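Local coordinates for possible sortase-like protein (PDB 5UUS) that probably cleaves the sorting signals of secreted proteins through an acyl-thioester intermediate, as other membrane-bound sortases do, and joins the proteins to the cell envelope, at residues L33-G38 with I57-T62; H90-G95 with P197-A202; L104-A109 with V123-S128. One frame throughout, in Å; residues are numbered along the deposited sequence.

Interaction 1: residues L33-G38 with I57-T62; sequences LTPELG and IVEGTT
E59 is the main partner offered by 57-62, meeting P35, E36, L37 and G38 of loop 33-38. The only hydrogen bond between the segments is from G38 N to E59 O, at 2.7 Å with an N-H...O angle of 152°, and the donor lies in the carbonyl plane. Around it the contacts are van der Waals, several of them carbon to oxygen. E36 O rests against E59 CB at 3.5 Å, and L37 CD1 comes within 4.0 Å of E59 CG, although the CB of L37 itself points away from the strand. P35 meets the far end of the E59 side chain, with its CG 3.5 Å from E59 OE1. The torsions explain this: CG of E59 stands anti to the backbone N (chi1 175°), and a bend at chi2 (72°) brings the carboxylate up to the CG and CB corner of P35. V58 contributes CG1, which lies 3.7 Å from G38 C.

In the second shell, H72 ND1 hydrogen-bonds to E59 OE1 and N74 ND2 weakly to OE2, which probably limits carboxylate rotation; the H72 bond is the stronger. E36 OE1 forms a salt bridge with K32 NZ. Backbone bonding of E59 with E39 continues the antiparallel pairing of strands 40-45 and 54-59, while V58 bonds through its backbone to P70 and to H72 of the parallel strand 71-72, and F41 of strand 40-45 touches both P35 and E59.

Interaction 2: residues H90-G95 with P197-A202; sequences HRVGKG and PQFSNA
At the rim of the predicted sortase active site, R91 and V92 pack against P197, Q198 and F199 of a beta turn in the loop between strands 188-193 and 204-216, the beta7/beta8 loop of the sortase barrel. The first segment begins at H90, the predicted proton donor/acceptor, and the second starts two residues after position 195, the predicted acyl-thioester cysteine, which is present as S-hydroxycysteine. The cis peptide bond before P197 leads into a type I beta turn from P197 to S200, closed by S200 N to P197 O at 3.0 Å.

No hydrogen bond joins the two segments, which meet by van der Waals contact alone. Q198 CA sits 3.7 Å above the guanidinium plane of R91, over its centre, and P197 C lies over the same face. In R91, CG anti to the backbone N (chi1 173°) and a bend at chi2 lay the guanidinium against the turn. The Q198 side chain crosses R91 at about a right angle, with CB 4.1 Å from NH2 and the amide leading away. R91 NH1 also hydrogen-bonds to the backbone O of residue 195 and to H196 ND1, so the group is tied to the cysteine loop, while NE is buried without a partner.

V92 CG1 packs tightly on Q198 O at 3.1 Å and secondarily reaches the edge of the F199 ring, 4.2 Å from CD1; Q198 CG lies over a face of that ring. Further along, S200 OG accepts a hydrogen bond from A202 N at 3.0 Å with an N-H...O angle of 168°, forming an ST turn.

Interaction 3: residues L104-A109 with V123-S128; sequences LNVCDA and VMPVDS
L104 opens the first segment by laying CD1 against V123 CG2 at 4.1 Å, the two side chains crossing at about a right angle. N105 follows with its backbone: O lies 3.4 Å from V123 CB and takes the bond from D108 N (3.0 Å) that closes the turn, while N105 N donates to D108 OD2 at 2.7 Å from above the carboxylate plane, a second link across the same turn. V106 turns CG2, anti to the backbone N, onto the second segment, where it touches V123 O at 3.4 Å and P125 CD at 4.0 Å. C107 N donates to V123 O at 2.7 Å in a nearly straight bond (171°), and its sulfur forms the disulfide with C140. D108 O accepts a hydrogen bond from V123 N at 2.9 Å, and D108 CB meets V123 CG2. P125 packs against helices 130-137 and 143-151.

C107, position i+2 of the type II beta turn N105-D108, has positive phi (81°) and, as position 1, shares the single partner V123 with D108: a G1 beta bulge. A G1 bulge commonly accompanies a type II turn, as here where strand 109-114 begins opposite the end of 117-123.

Interactions 1 and 2 are surface contacts, whereas interaction 3 is partly buried and has the largest buried area of the three, 292 Å². Interaction 1 and interaction 3 both use backbone hydrogen bonds to extend pairing at strand ends, in 1 by a single bond and in 3 by two on one residue, and they lie on opposite sides of the chain's centre. Interaction 2 has no such bond: a guanidinium face and an aromatic edge join loops 102 residues apart in sequence, next to the predicted catalytic residues. Interaction 3 is nested within the chain span that interaction 2 closes, yet their centres are 22 Å apart, and none of the contacts touch.

Interaction 1: residues L33-G38 with I57-T62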
loop_
_atom_site.group_PDB
_atom_site.type_symbol
_atom_site.label_atom_id
_atom_site.label_comp_id
_atom_site.label_asym_id
_atom_site.label_seq_id
_atom_site.Cartn_x
_atom_site.Cartn_y
_atom_site.Cartn_z
ATOM N N LEU A 33 -16.899 8.086 5.277
ATOM C CA LEU A 33 -16.799 6.702 4.821
ATOM C C LEU A 33 -16.182 6.621 3.417
ATOM O O LEU A 33 -15.319 5.785 3.156
ATOM C CB LEU A 33 -18.177 6.037 4.829
ATOM C CG LEU A 33 -18.305 4.689 4.120
ATOM C CD1 LEU A 33 -17.460 3.646 4.796
ATOM C CD2 LEU A 33 -19.770 4.247 4.080
ATOM N N THR A 34 -16.630 7.491 2.520
ATOM C CA THR A 34 -16.050 7.565 1.186
ATOM C C THR A 34 -15.271 8.865 1.040
ATOM O O THR A 34 -15.850 9.954 1.103
ATOM C CB THR A 34 -17.114 7.481 0.086
ATOM O OG1 THR A 34 -17.898 6.290 0.269
ATOM C CG2 THR A 34 -16.443 7.467 -1.302
ATOM N N PRO A 35 -13.949 8.751 0.866
ATOM C CA PRO A 35 -13.125 9.948 0.773
ATOM C C PRO A 35 -13.655 10.879 -0.317
ATOM O O PRO A 35 -14.128 10.452 -1.378
ATOM C CB PRO A 35 -11.722 9.401 0.456
ATOM C CG PRO A 35 -11.913 7.955 0.163
ATOM C CD PRO A 35 -13.146 7.520 0.837
ATOM N N GLU A 36 -13.620 12.163 -0.006
ATOM C CA GLU A 36 -13.987 13.192 -0.939
ATOM C C GLU A 36 -13.031 13.222 -2.147
ATOM O O GLU A 36 -11.806 13.287 -1.988
ATOM C CB GLU A 36 -13.993 14.539 -0.217
ATOM C CG GLU A 36 -14.588 15.669 -1.031
ATOM C CD GLU A 36 -14.558 17.000 -0.289
ATOM O OE1 GLU A 36 -14.081 17.034 0.867
ATOM O OE2 GLU A 36 -15.003 18.014 -0.865
ATOM N N LEU A 37 -13.606 13.183 -3.346
ATOM C CA LEU A 37 -12.843 13.191 -4.585
ATOM C C LEU A 37 -11.825 14.319 -4.665
ATOM O O LEU A 37 -12.127 15.481 -4.387
ATOM C CB LEU A 37 -13.783 13.280 -5.781
ATOM C CG LEU A 37 -13.894 12.004 -6.615
ATOM C CD1 LEU A 37 -14.335 10.837 -5.747
ATOM C CD2 LEU A 37 -14.857 12.221 -7.758
ATOM N N GLY A 38 -10.594 13.956 -5.008
ATOM C CA GLY A 38 -9.553 14.947 -5.203
ATOM C C GLY A 38 -9.006 15.523 -3.908
ATOM O O GLY A 38 -8.153 16.399 -3.946
ATOM N N ILE A 57 -2.032 11.237 0.657
ATOM C CA ILE A 57 -2.665 10.485 -0.398
ATOM C C ILE A 57 -3.988 11.115 -0.723
ATOM O O ILE A 57 -4.774 11.387 0.172
ATOM C CB ILE A 57 -2.845 9.027 -0.002
ATOM C CG1 ILE A 57 -1.472 8.407 0.297
ATOM C CG2 ILE A 57 -3.568 8.265 -1.099
ATOM C CD1 ILE A 57 -1.561 7.048 0.993
ATOM N N VAL A 58 -4.224 11.348 -2.007
ATOM C CA VAL A 58 -5.445 11.991 -2.488
ATOM C C VAL A 58 -6.407 10.947 -3.088
ATOM O O VAL A 58 -5.967 9.899 -3.571
ATOM C CB VAL A 58 -5.047 13.080 -3.531
ATOM C CG1 VAL A 58 -6.109 13.310 -4.573
ATOM C CG2 VAL A 58 -4.629 14.375 -2.824
ATOM N N GLU A 59 -7.709 11.214 -3.068
ATOM C CA GLU A 59 -8.684 10.309 -3.684
ATOM C C GLU A 59 -8.826 10.570 -5.172
ATOM O O GLU A 59 -9.258 11.650 -5.571
ATOM C CB GLU A 59 -10.059 10.452 -3.001
ATOM C CG GLU A 59 -11.167 9.626 -3.651
ATOM C CD GLU A 59 -11.026 8.118 -3.395
ATOM O OE1 GLU A 59 -10.038 7.691 -2.743
ATOM O OE2 GLU A 59 -11.907 7.354 -3.845
ATOM N N GLY A 60 -8.468 9.587 -5.998
ATOM C CA GLY A 60 -8.470 9.764 -7.435
ATOM C C GLY A 60 -7.075 9.650 -8.064
ATOM O O GLY A 60 -6.056 9.922 -7.419
ATOM N N THR A 61 -7.026 9.257 -9.330
ATOM C CA THR A 61 -5.732 9.090 -9.999
ATOM C C THR A 61 -5.619 9.907 -11.278
ATOM O O THR A 61 -4.865 9.543 -12.181
ATOM C CB THR A 61 -5.449 7.604 -10.340
ATOM O OG1 THR A 61 -6.576 7.034 -11.000
ATOM C CG2 THR A 61 -5.188 6.808 -9.104
ATOM N N THR A 62 -6.357 11.008 -11.366
ATOM C CA THR A 62 -6.213 11.906 -12.502
ATOM C C THR A 62 -4.859 12.602 -12.418
ATOM O O THR A 62 -4.192 12.578 -11.378
ATOM C CB THR A 62 -7.317 12.977 -12.554
ATOM O OG1 THR A 62 -7.067 13.957 -11.539
ATOM C CG2 THR A 62 -8.690 12.349 -12.355
#

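Interaction 2: residues H90-G95 with P197-A202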
loop_
_atom_site.group_PDB
_atom_site.type_symbol
_atom_site.label_atom_id
_atom_site.label_comp_id
_atom_site.label_asym_id
_atom_site.label_seq_id
_atom_site.Cartn_x
_atom_site.Cartn_y
_atom_site.Cartn_z
ATOM N N HIS A 90 3.798 9.507 -9.174
ATOM C CA HIS A 90 4.843 9.845 -10.131
ATOM C C HIS A 90 6.189 9.344 -9.669
ATOM O O HIS A 90 6.425 9.119 -8.464
ATOM C CB HIS A 90 4.881 11.348 -10.371
ATOM C CG HIS A 90 3.748 11.825 -11.218
ATOM N ND1 HIS A 90 3.060 12.991 -10.963
ATOM C CD2 HIS A 90 3.164 11.272 -12.307
ATOM C CE1 HIS A 90 2.109 13.145 -11.870
ATOM N NE2 HIS A 90 2.146 12.110 -12.691
ATOM N N ARG A 91 7.049 9.148 -10.662
ATOM C CA ARG A 91 8.386 8.610 -10.483
ATOM C C ARG A 91 9.417 9.690 -10.687
ATOM O O ARG A 91 10.431 9.715 -10.010
ATOM C CB ARG A 91 8.633 7.486 -11.472
ATOM C CG ARG A 91 10.035 6.991 -11.454
ATOM C CD ARG A 91 10.012 5.558 -11.691
ATOM N NE ARG A 91 11.293 4.933 -11.444
ATOM C CZ ARG A 91 11.574 3.724 -11.883
ATOM N NH1 ARG A 91 10.643 3.068 -12.578
ATOM N NH2 ARG A 91 12.758 3.175 -11.645
ATOM N N VAL A 92 9.150 10.580 -11.634
ATOM C CA VAL A 92 10.104 11.625 -11.989
ATOM C C VAL A 92 9.591 12.996 -11.572
ATOM O O VAL A 92 8.381 13.231 -11.485
ATOM C CB VAL A 92 10.417 11.633 -13.506
ATOM C CG1 VAL A 92 11.172 10.380 -13.891
ATOM C CG2 VAL A 92 9.141 11.758 -14.318
ATOM N N GLY A 93 10.525 13.896 -11.299
ATOM C CA GLY A 93 10.175 15.236 -10.872
ATOM C C GLY A 93 10.714 15.502 -9.487
ATOM O O GLY A 93 11.022 14.563 -8.740
ATOM N N LYS A 94 10.845 16.782 -9.148
ATOM C CA LYS A 94 11.301 17.170 -7.821
ATOM C C LYS A 94 10.225 16.804 -6.806
ATOM O O LYS A 94 9.133 17.373 -6.810
ATOM C CB LYS A 94 11.624 18.670 -7.761
ATOM C CG LYS A 94 12.689 19.042 -6.727
ATOM C CD LYS A 94 12.980 20.541 -6.728
ATOM C CE LYS A 94 14.145 20.903 -5.804
ATOM N NZ LYS A 94 15.479 20.509 -6.343
ATOM N N GLY A 95 10.532 15.830 -5.956
ATOM C CA GLY A 95 9.603 15.392 -4.932
ATOM C C GLY A 95 8.594 14.348 -5.378
ATOM O O GLY A 95 7.563 14.181 -4.732
ATOM N N PRO A 197 10.342 2.476 -17.810
ATOM C CA PRO A 197 11.526 2.609 -16.942
ATOM C C PRO A 197 11.665 4.010 -16.319
ATOM O O PRO A 197 10.761 4.849 -16.432
ATOM C CB PRO A 197 12.705 2.284 -17.904
ATOM C CG PRO A 197 12.141 2.481 -19.288
ATOM C CD PRO A 197 10.714 2.016 -19.167
ATOM N N GLN A 198 12.798 4.231 -15.657
ATOM C CA GLN A 198 13.057 5.416 -14.847
ATOM C C GLN A 198 12.617 6.733 -15.490
ATOM O O GLN A 198 11.956 7.537 -14.831
ATOM C CB GLN A 198 14.556 5.457 -14.512
ATOM C CG GLN A 198 14.950 6.395 -13.397
ATOM C CD GLN A 198 16.426 6.298 -13.054
ATOM O OE1 GLN A 198 17.235 5.799 -13.839
ATOM N NE2 GLN A 198 16.781 6.782 -11.868
ATOM N N PHE A 199 12.968 6.969 -16.763
ATOM C CA PHE A 199 12.594 8.248 -17.393
ATOM C C PHE A 199 11.540 8.126 -18.488
ATOM O O PHE A 199 11.476 8.954 -19.389
ATOM C CB PHE A 199 13.847 8.946 -17.964
ATOM C CG PHE A 199 14.997 8.987 -16.993
ATOM C CD1 PHE A 199 14.852 9.633 -15.758
ATOM C CD2 PHE A 199 16.213 8.371 -17.300
ATOM C CE1 PHE A 199 15.894 9.654 -14.851
ATOM C CE2 PHE A 199 17.269 8.391 -16.401
ATOM C CZ PHE A 199 17.113 9.037 -15.174
ATOM N N SER A 200 10.699 7.107 -18.387
ATOM C CA SER A 200 9.754 6.751 -19.437
ATOM C C SER A 200 8.349 6.497 -18.862
ATOM O O SER A 200 8.200 6.276 -17.645
ATOM C CB SER A 200 10.265 5.499 -20.165
ATOM O OG SER A 200 9.238 4.858 -20.904
ATOM N N ASN A 201 7.318 6.548 -19.712
ATOM C CA ASN A 201 5.995 6.100 -19.272
ATOM C C ASN A 201 5.446 4.947 -20.132
ATOM O O ASN A 201 4.249 4.705 -20.174
ATOM C CB ASN A 201 5.008 7.268 -19.235
ATOM C CG ASN A 201 4.986 8.051 -20.513
ATOM O OD1 ASN A 201 5.192 7.506 -21.599
ATOM N ND2 ASN A 201 4.746 9.353 -20.400
ATOM N N ALA A 202 6.342 4.203 -20.767
ATOM C CA ALA A 202 5.944 3.064 -21.593
ATOM C C ALA A 202 5.364 1.913 -20.758
ATOM O O ALA A 202 4.340 1.328 -21.098
ATOM C CB ALA A 202 7.116 2.572 -22.390
#

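Interaction 3: residues L104-A109 with V123-S128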
loop_
_atom_site.group_PDB
_atom_site.type_symbol
_atom_site.label_atom_id
_atom_site.label_comp_id
_atom_site.label_asym_id
_atom_site.label_seq_id
_atom_site.Cartn_x
_atom_site.Cartn_y
_atom_site.Cartn_z
ATOM N N LEU A 104 13.038 -0.882 -2.364
ATOM C CA LEU A 104 12.368 -1.594 -1.260
ATOM C C LEU A 104 12.719 -3.080 -1.244
ATOM O O LEU A 104 12.896 -3.704 -2.295
ATOM C CB LEU A 104 10.859 -1.432 -1.349
ATOM C CG LEU A 104 10.320 -0.030 -1.061
ATOM C CD1 LEU A 104 8.865 0.069 -1.476
ATOM C CD2 LEU A 104 10.448 0.302 0.402
ATOM N N ASN A 105 12.850 -3.642 -0.048
ATOM C CA ASN A 105 13.070 -5.081 0.087
ATOM C C ASN A 105 11.916 -5.720 0.809
ATOM O O ASN A 105 11.155 -5.018 1.488
ATOM C CB ASN A 105 14.358 -5.373 0.841
ATOM C CG ASN A 105 15.560 -4.710 0.213
ATOM O OD1 ASN A 105 16.324 -4.018 0.894
ATOM N ND2 ASN A 105 15.720 -4.889 -1.093
ATOM N N VAL A 106 11.792 -7.045 0.685
ATOM C CA VAL A 106 10.745 -7.773 1.401
ATOM C C VAL A 106 10.782 -7.407 2.884
ATOM O O VAL A 106 11.855 -7.242 3.455
ATOM C CB VAL A 106 10.880 -9.306 1.236
ATOM C CG1 VAL A 106 12.252 -9.769 1.663
ATOM C CG2 VAL A 106 9.804 -10.044 2.061
ATOM N N CYS A 107 9.594 -7.215 3.460
ATOM C CA CYS A 107 9.379 -6.919 4.881
ATOM C C CYS A 107 9.600 -5.446 5.254
ATOM O O CYS A 107 9.288 -5.041 6.376
ATOM C CB CYS A 107 10.249 -7.836 5.759
ATOM S SG CYS A 107 9.599 -9.531 5.919
ATOM N N ASP A 108 10.111 -4.640 4.328
ATOM C CA ASP A 108 10.126 -3.187 4.522
ATOM C C ASP A 108 8.682 -2.687 4.802
ATOM O O ASP A 108 7.733 -3.124 4.135
ATOM C CB ASP A 108 10.695 -2.471 3.285
ATOM C CG ASP A 108 12.210 -2.528 3.205
ATOM O OD1 ASP A 108 12.864 -2.958 4.184
ATOM O OD2 ASP A 108 12.747 -2.099 2.161
ATOM N N ALA A 109 8.531 -1.774 5.770
ATOM C CA ALA A 109 7.213 -1.269 6.184
ATOM C C ALA A 109 6.740 -0.109 5.322
ATOM O O ALA A 109 7.526 0.768 4.943
ATOM C CB ALA A 109 7.244 -0.828 7.666
ATOM N N VAL A 123 6.271 -5.067 2.527
ATOM C CA VAL A 123 6.556 -5.500 1.170
ATOM C C VAL A 123 6.665 -7.024 1.107
ATOM O O VAL A 123 7.357 -7.665 1.927
ATOM C CB VAL A 123 7.847 -4.831 0.642
ATOM C CG1 VAL A 123 8.206 -5.376 -0.734
ATOM C CG2 VAL A 123 7.668 -3.303 0.590
ATOM N N MET A 124 5.948 -7.614 0.161
ATOM C CA MET A 124 5.927 -9.070 0.034
ATOM C C MET A 124 7.205 -9.610 -0.614
ATOM O O MET A 124 7.939 -8.855 -1.232
ATOM C CB MET A 124 4.695 -9.487 -0.772
ATOM C CG MET A 124 3.368 -9.342 0.099
ATOM S SD MET A 124 1.932 -9.602 -0.946
ATOM C CE MET A 124 2.112 -11.328 -1.405
ATOM N N PRO A 125 7.468 -10.918 -0.497
ATOM C CA PRO A 125 8.683 -11.447 -1.160
ATOM C C PRO A 125 8.781 -11.137 -2.666
ATOM O O PRO A 125 7.804 -11.267 -3.413
ATOM C CB PRO A 125 8.577 -12.957 -0.918
ATOM C CG PRO A 125 7.784 -13.063 0.361
ATOM C CD PRO A 125 6.772 -11.943 0.297
ATOM N N VAL A 126 9.978 -10.735 -3.100
ATOM C CA VAL A 126 10.243 -10.352 -4.476
ATOM C C VAL A 126 11.012 -11.463 -5.238
ATOM O O VAL A 126 12.086 -11.867 -4.820
ATOM C CB VAL A 126 11.049 -9.032 -4.506
ATOM C CG1 VAL A 126 11.370 -8.625 -5.937
ATOM C CG2 VAL A 126 10.281 -7.920 -3.768
ATOM N N ASP A 127 10.418 -11.966 -6.321
ATOM C CA ASP A 127 11.045 -12.890 -7.269
ATOM C C ASP A 127 11.305 -14.300 -6.712
ATOM O O ASP A 127 11.433 -15.254 -7.478
ATOM C CB ASP A 127 12.373 -12.315 -7.815
ATOM C CG ASP A 127 12.182 -11.075 -8.671
ATOM O OD1 ASP A 127 11.052 -10.827 -9.138
ATOM O OD2 ASP A 127 13.177 -10.352 -8.886
ATOM N N SER A 128 11.391 -14.447 -5.398
ATOM C CA SER A 128 11.675 -15.761 -4.827
ATOM C C SER A 128 10.451 -16.683 -4.885
ATOM O O SER A 128 9.341 -16.230 -5.112
ATOM C CB SER A 128 12.167 -15.613 -3.388
ATOM O OG SER A 128 11.325 -14.738 -2.676
#